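Local coordinates for protein HI1317 (Haemophilus influenzae, PDB 1JOV) that probably interconverts the alpha and beta anomers of glucose 6-phosphate, as a member of the glucose-6-phosphate 1-epimerase family, at residues A[149-155]-A[243-249]; A[212-218]-A[263-269]. One frame throughout, in Å; residues are numbered along the deposited sequence.

Contact 1. Residues A[149-155]-A[243-249]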
ATOM      1  N   LEU A 149       0.836   5.045   3.347  1.00 16.71           N
ATOM      2  CA  LEU A 149       1.021   3.866   2.552  1.00 16.02           C
ATOM      3  C   LEU A 149      -0.260   3.102   2.793  1.00 23.71           C
ATOM      4  O   LEU A 149      -0.401   2.441   3.814  1.00 17.85           O
ATOM      5  CB  LEU A 149       2.269   3.081   2.906  1.00 15.11           C
ATOM      6  CG  LEU A 149       3.490   3.949   3.199  1.00 16.45           C
ATOM      7  CD1 LEU A 149       4.596   3.116   3.849  1.00 21.69           C
ATOM      8  CD2 LEU A 149       3.995   4.609   1.934  1.00 18.92           C
ATOM      9  N   HIS A 150      -1.177   3.183   1.885  1.00 17.16           N
ATOM     10  CA  HIS A 150      -2.518   2.653   2.091  1.00 21.16           C
ATOM     11  C   HIS A 150      -2.689   1.181   1.701  1.00 22.98           C
ATOM     12  O   HIS A 150      -3.461   0.818   0.803  1.00 20.70           O
ATOM     13  CB  HIS A 150      -3.385   3.586   1.310  1.00 19.20           C
ATOM     14  CG  HIS A 150      -4.896   3.501   1.507  1.00 17.51           C
ATOM     15  ND1 HIS A 150      -5.619   2.361   1.324  1.00 20.89           N
ATOM     16  CD2 HIS A 150      -5.774   4.476   1.854  1.00 26.22           C
ATOM     17  CE1 HIS A 150      -6.902   2.640   1.487  1.00 24.43           C
ATOM     18  NE2 HIS A 150      -7.002   3.901   1.802  1.00 25.08           N
ATOM     19  N   THR A 151      -1.934   0.385   2.407  1.00 16.27           N
ATOM     20  CA  THR A 151      -1.774  -1.032   2.007  1.00 18.74           C
ATOM     21  C   THR A 151      -3.074  -1.870   2.083  1.00 18.79           C
ATOM     22  O   THR A 151      -3.728  -1.933   3.118  1.00 20.05           O
ATOM     23  CB  THR A 151      -0.688  -1.694   2.898  1.00 18.81           C
ATOM     24  OG1 THR A 151       0.469  -0.823   2.951  1.00 19.60           O
ATOM     25  CG2 THR A 151      -0.238  -3.153   2.307  1.00 18.87           C
ATOM     26  N   TYR A 152      -3.351  -2.493   0.938  1.00 17.59           N
ATOM     27  CA  TYR A 152      -4.494  -3.436   0.858  1.00 16.53           C
ATOM     28  C   TYR A 152      -3.960  -4.821   0.925  1.00 18.84           C
ATOM     29  O   TYR A 152      -3.276  -5.344  -0.012  1.00 19.39           O
ATOM     30  CB  TYR A 152      -5.327  -3.309  -0.460  1.00 18.27           C
ATOM     31  CG  TYR A 152      -6.038  -2.064  -0.727  1.00 21.48           C
ATOM     32  CD1 TYR A 152      -5.384  -0.873  -1.074  1.00 22.16           C
ATOM     33  CD2 TYR A 152      -7.420  -2.082  -0.808  1.00 20.97           C
ATOM     34  CE1 TYR A 152      -6.129   0.318  -1.359  1.00 20.83           C
ATOM     35  CE2 TYR A 152      -8.140  -0.939  -1.076  1.00 20.66           C
ATOM     36  CZ  TYR A 152      -7.525   0.243  -1.387  1.00 25.04           C
ATOM     37  OH  TYR A 152      -8.275   1.361  -1.696  1.00 22.60           O
ATOM     38  N   PHE A 153      -4.280  -5.465   2.069  1.00 18.96           N
ATOM     39  CA  PHE A 153      -3.785  -6.844   2.265  1.00 24.09           C
ATOM     40  C   PHE A 153      -4.830  -7.858   1.784  1.00 20.92           C
ATOM     41  O   PHE A 153      -6.033  -7.607   1.857  1.00 23.47           O
ATOM     42  CB  PHE A 153      -3.467  -7.131   3.716  1.00 25.94           C
ATOM     43  CG  PHE A 153      -2.372  -6.312   4.223  1.00 21.92           C
ATOM     44  CD1 PHE A 153      -1.072  -6.660   3.951  1.00 25.07           C
ATOM     45  CD2 PHE A 153      -2.652  -5.175   4.939  1.00 21.49           C
ATOM     46  CE1 PHE A 153      -0.002  -5.823   4.417  1.00 18.85           C
ATOM     47  CE2 PHE A 153      -1.684  -4.374   5.361  1.00 20.52           C
ATOM     48  CZ  PHE A 153      -0.310  -4.705   5.167  1.00 20.95           C
ATOM     49  N   ASN A 154      -4.335  -8.896   1.116  1.00 21.05           N
ATOM     50  CA  ASN A 154      -5.151  -9.935   0.523  1.00 19.89           C
ATOM     51  C   ASN A 154      -5.429 -11.006   1.637  1.00 23.65           C
ATOM     52  O   ASN A 154      -4.480 -11.587   2.193  1.00 22.91           O
ATOM     53  CB  ASN A 154      -4.349 -10.568  -0.638  1.00 23.20           C
ATOM     54  CG  ASN A 154      -5.162 -11.580  -1.500  1.00 29.59           C
ATOM     55  OD1 ASN A 154      -6.350 -11.404  -1.760  1.00 26.71           O
ATOM     56  ND2 ASN A 154      -4.464 -12.602  -1.995  1.00 26.98           N
ATOM     57  N   ILE A 155      -6.701 -11.335   1.841  1.00 28.44           N
ATOM     58  CA  ILE A 155      -7.023 -12.309   2.891  1.00 32.74           C
ATOM     59  C   ILE A 155      -8.091 -13.292   2.401  1.00 29.73           C
ATOM     60  O   ILE A 155      -8.837 -12.959   1.460  1.00 27.15           O
ATOM     61  CB  ILE A 155      -7.546 -11.559   4.122  1.00 27.12           C
ATOM     62  CG1 ILE A 155      -8.658 -10.622   3.710  1.00 26.66           C
ATOM     63  CG2 ILE A 155      -6.440 -10.811   4.873  1.00 26.63           C
ATOM     64  CD1 ILE A 155      -9.582 -10.251   4.717  1.00 30.01           C
ATOM     65  N   LYS A 243     -12.304  -9.982   0.784  1.00 30.74           N
ATOM     66  CA  LYS A 243     -10.987 -10.564   0.543  1.00 22.54           C
ATOM     67  C   LYS A 243      -9.872  -9.555   0.795  1.00 28.87           C
ATOM     68  O   LYS A 243      -8.705  -9.826   0.456  1.00 29.85           O
ATOM     69  CB  LYS A 243     -10.888 -11.112  -0.906  1.00 25.99           C
ATOM     70  CG  LYS A 243     -11.899 -12.227  -1.252  1.00 31.47           C
ATOM     71  CD  LYS A 243     -11.505 -13.614  -0.819  1.00 48.33           C
ATOM     72  CE  LYS A 243     -12.448 -14.622  -1.485  1.00 62.61           C
ATOM     73  NZ  LYS A 243     -13.910 -14.234  -1.410  1.00 43.54           N
ATOM     74  N   MET A 244     -10.193  -8.458   1.462  1.00 26.14           N
ATOM     75  CA  MET A 244      -9.187  -7.389   1.668  1.00 26.10           C
ATOM     76  C   MET A 244      -9.343  -6.774   3.062  1.00 29.56           C
ATOM     77  O   MET A 244     -10.365  -6.913   3.751  1.00 26.61           O
ATOM     78  CB  MET A 244      -9.333  -6.305   0.624  1.00 22.92           C
ATOM     79  CG  MET A 244     -10.687  -5.690   0.566  1.00 26.89           C
ATOM     80  SD  MET A 244     -11.014  -4.439   1.763  1.00 33.55           S
ATOM     81  CE  MET A 244     -10.372  -3.161   0.834  1.00 31.90           C
ATOM     82  N   LEU A 245      -8.258  -6.170   3.508  1.00 25.38           N
ATOM     83  CA  LEU A 245      -8.266  -5.343   4.686  1.00 27.80           C
ATOM     84  C   LEU A 245      -7.093  -4.357   4.540  1.00 22.86           C
ATOM     85  O   LEU A 245      -5.956  -4.765   4.265  1.00 22.97           O
ATOM     86  CB  LEU A 245      -8.090  -6.169   5.928  1.00 27.44           C
ATOM     87  CG  LEU A 245      -8.020  -5.456   7.271  1.00 25.52           C
ATOM     88  CD1 LEU A 245      -9.300  -4.618   7.386  1.00 32.82           C
ATOM     89  CD2 LEU A 245      -7.902  -6.471   8.426  1.00 30.05           C
ATOM     90  N   CYS A 246      -7.391  -3.099   4.790  1.00 19.94           N
ATOM     91  CA  CYS A 246      -6.305  -2.087   4.827  1.00 22.82           C
ATOM     92  C   CYS A 246      -5.794  -1.789   6.233  1.00 28.45           C
ATOM     93  O   CYS A 246      -6.577  -1.478   7.134  1.00 23.06           O
ATOM     94  CB  CYS A 246      -6.807  -0.811   4.196  1.00 23.78           C
ATOM     95  SG  CYS A 246      -7.001  -0.937   2.394  1.00 23.90           S
ATOM     96  N   LEU A 247      -4.466  -1.855   6.398  1.00 21.99           N
ATOM     97  CA  LEU A 247      -3.758  -1.482   7.629  1.00 22.54           C
ATOM     98  C   LEU A 247      -2.692  -0.491   7.104  1.00 21.42           C
ATOM     99  O   LEU A 247      -1.625  -0.912   6.643  1.00 21.37           O
ATOM    100  CB  LEU A 247      -3.171  -2.656   8.395  1.00 22.38           C
ATOM    101  CG  LEU A 247      -3.043  -2.308   9.876  1.00 28.13           C
ATOM    102  CD1 LEU A 247      -2.788  -3.549  10.715  1.00 31.19           C
ATOM    103  CD2 LEU A 247      -1.934  -1.286  10.105  1.00 32.62           C
ATOM    104  N   GLU A 248      -3.029   0.771   7.117  1.00 18.21           N
ATOM    105  CA  GLU A 248      -2.245   1.831   6.543  1.00 20.69           C
ATOM    106  C   GLU A 248      -1.167   2.433   7.449  1.00 23.49           C
ATOM    107  O   GLU A 248      -1.437   2.797   8.606  1.00 19.42           O
ATOM    108  CB  GLU A 248      -3.155   2.975   6.129  1.00 18.25           C
ATOM    109  CG  GLU A 248      -4.358   2.539   5.321  1.00 21.17           C
ATOM    110  CD  GLU A 248      -5.396   3.622   5.072  1.00 23.29           C
ATOM    111  OE1 GLU A 248      -5.038   4.804   5.141  1.00 25.57           O
ATOM    112  OE2 GLU A 248      -6.568   3.283   4.801  1.00 26.10           O
ATOM    113  N   THR A 249       0.060   2.554   6.944  1.00 18.71           N
ATOM    114  CA  THR A 249       1.207   3.185   7.631  1.00 22.08           C
ATOM    115  C   THR A 249       1.058   4.697   7.415  1.00 19.82           C
ATOM    116  O   THR A 249       1.083   5.117   6.245  1.00 21.17           O
ATOM    117  CB  THR A 249       2.496   2.718   7.011  1.00 21.90           C
ATOM    118  OG1 THR A 249       2.539   1.278   6.977  1.00 20.41           O
ATOM    119  CG2 THR A 249       3.678   3.235   7.816  1.00 20.72           C
TER
HETATM  120  O   HOH W   1       0.949  -0.704   5.573  1.00 23.31           O
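The carbonyl oxygen of Leu149 is gripped from both strands: Thr249 N donates to Leu149 O at 3.2 Å, while Thr151 N folds back on the same oxygen in a weak bond that closes an inverse gamma turn centred on His150. The CA of Glu248 adds a C-H...O contact. This turn breaks the antiparallel ladder, which is picked up again at the non-hydrogen-bonded pair Tyr152-Cys246 after a weak bond from Leu247 N to Thr151 O. Phe153 N to Leu245 O, at 2.8 Å, is the next strong bond, and the pairing runs on to Ile155 N and Lys243 O. Beside the turn a water ties the strands together, donating to Leu247 O and meeting the hydroxyls of Thr151 and Thr249, the latter also bonded to His217.

His150 and Glu248 extend side by side in the same direction. A chi1 of -169° swings the imidazole of His150 to the carboxylate, and the two planes stack, only 23° apart. The carboxylate oxygen OE2 of Glu248 sits above the ring near its rim, 3.1 Å from NE2 of His150, too poorly angled for a hydrogen bond. Glu248 CG also lies over that ring in a CH-pi contact.

Next along this side, Cys246 SG rests over a face of the Tyr152 ring, 3.5 Å from its centroid, and Met244 CE comes to the ring's edge, 3.5 Å from CD2 of Tyr152. The phenol oxygen is bonded to Arg70. On the opposite face of the sheet, the Phe153 ring meets Leu247, CE2 to CB at 3.8 Å. Paired His and Glu on neighbouring strands, at the predicted active-site positions, are consistent with the sugar-binding site of a galactose mutarotase-like beta-sandwich.

Contact 2. Residues A[212-218]-A[263-269]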
ATOM      1  N   THR A 212       0.017 -15.522   8.764  1.00 33.10           N
ATOM      2  CA  THR A 212       0.028 -14.259   9.443  1.00 31.44           C
ATOM      3  C   THR A 212       0.845 -13.256   8.647  1.00 24.84           C
ATOM      4  O   THR A 212       1.989 -13.556   8.327  1.00 29.92           O
ATOM      5  CB  THR A 212       0.765 -14.423  10.755  1.00 28.02           C
ATOM      6  OG1 THR A 212      -0.090 -15.185  11.602  1.00 40.71           O
ATOM      7  CG2 THR A 212       0.848 -13.107  11.517  1.00 40.04           C
ATOM      8  N   ILE A 213       0.254 -12.114   8.394  1.00 30.82           N
ATOM      9  CA  ILE A 213       0.977 -11.037   7.737  1.00 34.65           C
ATOM     10  C   ILE A 213       1.541 -10.167   8.838  1.00 19.93           C
ATOM     11  O   ILE A 213       0.788  -9.468   9.534  1.00 31.20           O
ATOM     12  CB  ILE A 213       0.045 -10.241   6.803  1.00 28.47           C
ATOM     13  CG1 ILE A 213      -0.523 -11.109   5.686  1.00 27.98           C
ATOM     14  CG2 ILE A 213       0.764  -9.035   6.221  1.00 25.49           C
ATOM     15  CD1 ILE A 213      -1.263 -10.337   4.618  1.00 28.35           C
ATOM     16  N   ALA A 214       2.861 -10.186   8.999  1.00 32.32           N
ATOM     17  CA  ALA A 214       3.458  -9.378  10.091  1.00 33.53           C
ATOM     18  C   ALA A 214       3.927  -8.012   9.558  1.00 34.14           C
ATOM     19  O   ALA A 214       4.510  -7.991   8.475  1.00 33.01           O
ATOM     20  CB  ALA A 214       4.608 -10.098  10.663  1.00 36.59           C
ATOM     21  N   LEU A 215       3.721  -6.930  10.321  1.00 30.31           N
ATOM     22  CA  LEU A 215       4.087  -5.574   9.823  1.00 30.28           C
ATOM     23  C   LEU A 215       5.017  -4.876  10.778  1.00 34.02           C
ATOM     24  O   LEU A 215       4.699  -4.760  11.978  1.00 37.51           O
ATOM     25  CB  LEU A 215       2.868  -4.677   9.588  1.00 25.46           C
ATOM     26  CG  LEU A 215       1.865  -5.298   8.667  1.00 27.27           C
ATOM     27  CD1 LEU A 215       0.638  -4.577   8.556  1.00 27.03           C
ATOM     28  CD2 LEU A 215       2.555  -5.665   7.309  1.00 25.79           C
ATOM     29  N   HIS A 216       6.171  -4.425  10.264  1.00 30.01           N
ATOM     30  CA  HIS A 216       7.099  -3.604  11.066  1.00 35.13           C
ATOM     31  C   HIS A 216       7.142  -2.201  10.444  1.00 25.81           C
ATOM     32  O   HIS A 216       7.811  -2.031   9.406  1.00 28.97           O
ATOM     33  CB  HIS A 216       8.480  -4.231  11.085  1.00 30.40           C
ATOM     34  CG  HIS A 216       9.357  -3.740  12.199  1.00 57.94           C
ATOM     35  ND1 HIS A 216      10.466  -4.436  12.635  1.00 67.47           N
ATOM     36  CD2 HIS A 216       9.283  -2.628  12.973  1.00 63.98           C
ATOM     37  CE1 HIS A 216      11.042  -3.772  13.624  1.00 73.41           C
ATOM     38  NE2 HIS A 216      10.345  -2.671  13.850  1.00 56.43           N
ATOM     39  N   HIS A 217       6.413  -1.242  11.039  1.00 26.68           N
ATOM     40  CA  HIS A 217       6.347   0.121  10.492  1.00 25.00           C
ATOM     41  C   HIS A 217       7.558   0.966  10.966  1.00 43.84           C
ATOM     42  O   HIS A 217       8.157   0.628  11.978  1.00 31.48           O
ATOM     43  CB  HIS A 217       5.062   0.804  10.904  1.00 23.19           C
ATOM     44  CG  HIS A 217       3.837  -0.005  10.620  1.00 24.41           C
ATOM     45  ND1 HIS A 217       3.060   0.178   9.479  1.00 32.28           N
ATOM     46  CD2 HIS A 217       3.266  -1.034  11.306  1.00 25.05           C
ATOM     47  CE1 HIS A 217       2.053  -0.670   9.506  1.00 29.23           C
ATOM     48  NE2 HIS A 217       2.144  -1.421  10.618  1.00 30.37           N
ATOM     49  N   HIS A 218       7.919   2.016  10.256  1.00 27.48           N
ATOM     50  CA  HIS A 218       8.962   2.955  10.740  1.00 25.55           C
ATOM     51  C   HIS A 218       8.487   4.387  10.556  1.00 28.15           C
ATOM     52  O   HIS A 218       7.957   4.735   9.516  1.00 24.34           O
ATOM     53  CB  HIS A 218      10.287   2.789  10.030  1.00 23.39           C
ATOM     54  CG  HIS A 218      10.723   1.335  10.129  1.00 33.73           C
ATOM     55  ND1 HIS A 218      11.445   0.848  11.194  1.00 57.59           N
ATOM     56  CD2 HIS A 218      10.542   0.294   9.271  1.00 41.37           C
ATOM     57  CE1 HIS A 218      11.693  -0.445  10.993  1.00 54.36           C
ATOM     58  NE2 HIS A 218      11.169  -0.797   9.830  1.00 57.01           N
ATOM     59  N   SER A 263       7.987   4.213   6.422  1.00 21.19           N
ATOM     60  CA  SER A 263       8.024   2.979   5.702  1.00 20.49           C
ATOM     61  C   SER A 263       7.344   1.856   6.419  1.00 20.90           C
ATOM     62  O   SER A 263       6.944   1.996   7.576  1.00 22.50           O
ATOM     63  CB  SER A 263       9.468   2.572   5.446  1.00 23.67           C
ATOM     64  OG  SER A 263      10.143   2.281   6.658  1.00 27.09           O
ATOM     65  N   VAL A 264       7.231   0.728   5.720  1.00 19.00           N
ATOM     66  CA  VAL A 264       6.656  -0.500   6.274  1.00 19.24           C
ATOM     67  C   VAL A 264       7.416  -1.694   5.725  1.00 21.45           C
ATOM     68  O   VAL A 264       7.828  -1.745   4.556  1.00 20.31           O
ATOM     69  CB  VAL A 264       5.141  -0.631   5.988  1.00 20.38           C
ATOM     70  CG1 VAL A 264       4.890  -0.767   4.499  1.00 18.40           C
ATOM     71  CG2 VAL A 264       4.544  -1.805   6.765  1.00 23.57           C
ATOM     72  N   GLU A 265       7.583  -2.616   6.604  1.00 24.79           N
ATOM     73  CA  GLU A 265       8.199  -3.884   6.253  1.00 26.23           C
ATOM     74  C   GLU A 265       7.132  -4.975   6.438  1.00 26.37           C
ATOM     75  O   GLU A 265       6.598  -5.181   7.529  1.00 27.03           O
ATOM     76  CB  GLU A 265       9.416  -4.202   7.183  1.00 26.43           C
ATOM     77  CG  GLU A 265      10.126  -5.485   6.833  1.00 35.41           C
ATOM     78  CD  GLU A 265      11.217  -5.904   7.870  1.00 32.00           C
ATOM     79  OE1 GLU A 265      12.353  -5.390   7.761  1.00 50.34           O
ATOM     80  OE2 GLU A 265      10.913  -6.751   8.757  1.00 58.02           O
ATOM     81  N   ILE A 266       6.784  -5.632   5.339  1.00 23.71           N
ATOM     82  CA  ILE A 266       5.776  -6.708   5.240  1.00 24.83           C
ATOM     83  C   ILE A 266       6.404  -8.107   5.141  1.00 23.17           C
ATOM     84  O   ILE A 266       7.363  -8.321   4.389  1.00 24.53           O
ATOM     85  CB  ILE A 266       4.860  -6.456   4.007  1.00 25.00           C
ATOM     86  CG1 ILE A 266       4.588  -4.956   3.835  1.00 25.15           C
ATOM     87  CG2 ILE A 266       3.555  -7.222   4.159  1.00 25.51           C
ATOM     88  CD1 ILE A 266       3.421  -4.650   2.925  1.00 21.29           C
ATOM     89  N   SER A 267       5.850  -9.065   5.898  1.00 29.89           N
ATOM     90  CA  SER A 267       6.402 -10.422   5.857  1.00 30.14           C
ATOM     91  C   SER A 267       5.276 -11.380   6.235  1.00 23.62           C
ATOM     92  O   SER A 267       4.208 -10.954   6.745  1.00 26.81           O
ATOM     93  CB  SER A 267       7.528 -10.523   6.891  1.00 29.17           C
ATOM     94  OG  SER A 267       6.913 -10.288   8.124  1.00 36.68           O
ATOM     95  N   LEU A 268       5.473 -12.631   5.847  1.00 29.06           N
ATOM     96  CA  LEU A 268       4.509 -13.696   6.207  1.00 29.26           C
ATOM     97  C   LEU A 268       5.103 -14.632   7.243  1.00 45.16           C
ATOM     98  O   LEU A 268       6.289 -14.923   7.196  1.00 42.50           O
ATOM     99  CB  LEU A 268       4.182 -14.590   5.047  1.00 33.46           C
ATOM    100  CG  LEU A 268       3.343 -13.946   3.975  1.00 33.61           C
ATOM    101  CD1 LEU A 268       3.159 -14.929   2.830  1.00 31.46           C
ATOM    102  CD2 LEU A 268       2.051 -13.542   4.563  1.00 37.37           C
ATOM    103  N   LYS A 269       4.247 -15.124   8.129  1.00 59.04           N
ATOM    104  CA  LYS A 269       4.604 -16.181   9.082  1.00 61.87           C
ATOM    105  C   LYS A 269       3.331 -16.953   9.415  1.00 62.16           C
ATOM    106  O   LYS A 269       2.364 -16.967   8.630  1.00 48.09           O
ATOM    107  CB  LYS A 269       5.259 -15.613  10.343  1.00 62.11           C
ATOM    108  CG  LYS A 269       4.373 -14.681  11.177  1.00 52.77           C
ATOM    109  CD  LYS A 269       5.215 -13.994  12.263  1.00 56.84           C
ATOM    110  CE  LYS A 269       4.358 -13.375  13.362  1.00 57.10           C
ATOM    111  NZ  LYS A 269       5.167 -13.175  14.625  1.00 60.43           N
TER
HETATM  112  O   HOH W   2      12.002  -3.064   9.460  1.00 46.85           O
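Leu215 and Ile266 lie side by side and point the same way, CD2 of Leu215 meeting CG2 of Ile266 at 3.7 Å. The same methyl of Ile266 also touches CG2 of Ile213, whose other branch runs alongside Leu268, Ile213 CG1 to Leu268 CD2 at 3.7 Å. Standing anti to the backbone N, CG2 of Ile266 faces both Leu215 and Ile213. His217 and Val264 carry the apolar row on: Val264 CG2 approaches the imidazole obliquely, 3.7 Å from ND1 of His217, and NE2 of that ring is bonded to Asn202.

These side chains line the inward face of two interior, antiparallel neighbours in the eight-stranded sheet of a beta-sandwich, and Phe153 of the facing sheet meets Ile213, Leu215 and Ile266. Four pairs of reciprocal backbone bonds hold the strands in regular register, among them Ala214 N to Ser267 O at 2.7 Å and the nearly straight His216 N to Glu265 O bond (172° at the hydrogen).

The other face, formed by Ala214, His216, His218, Ser263, Glu265 and Ser267, is mostly polar. Ala214 CB lies 3.4 Å from Ser267 OG. Ser263 OG approaches the His218 ring at its edge, 3.3 Å from CD2 of His218, and bonds to His134. His218 in turn brings CE1 over a face of the His216 ring. At the end of the ladder the aliphatic part of Lys269 runs beside Thr212, Lys269 CG to Thr212 CB at 3.6 Å, its extended chain leading on past the threonine methyl.

From the N terminus, the chain reaches 149-155 first and then 212-218; 243-249 returns to the first of these, so contact 1 closes a loop of 87 residues. Contact 2 closes a shorter one of 44 when 263-269 joins 212-218 at the C-terminal end. Because the segments alternate, the two loops cross rather than nest. Contact 1 lies in the seven-stranded sheet and contact 2 in the eight-stranded one, their centres about 11 Å apart. The sheets meet between them: Phe153 CZ packs 3.5 Å from Leu215 CD1, and Thr249 OG1 lies 3.4 Å from Val264 CB, so the strands carrying the predicted active-site residues pack against contact 2.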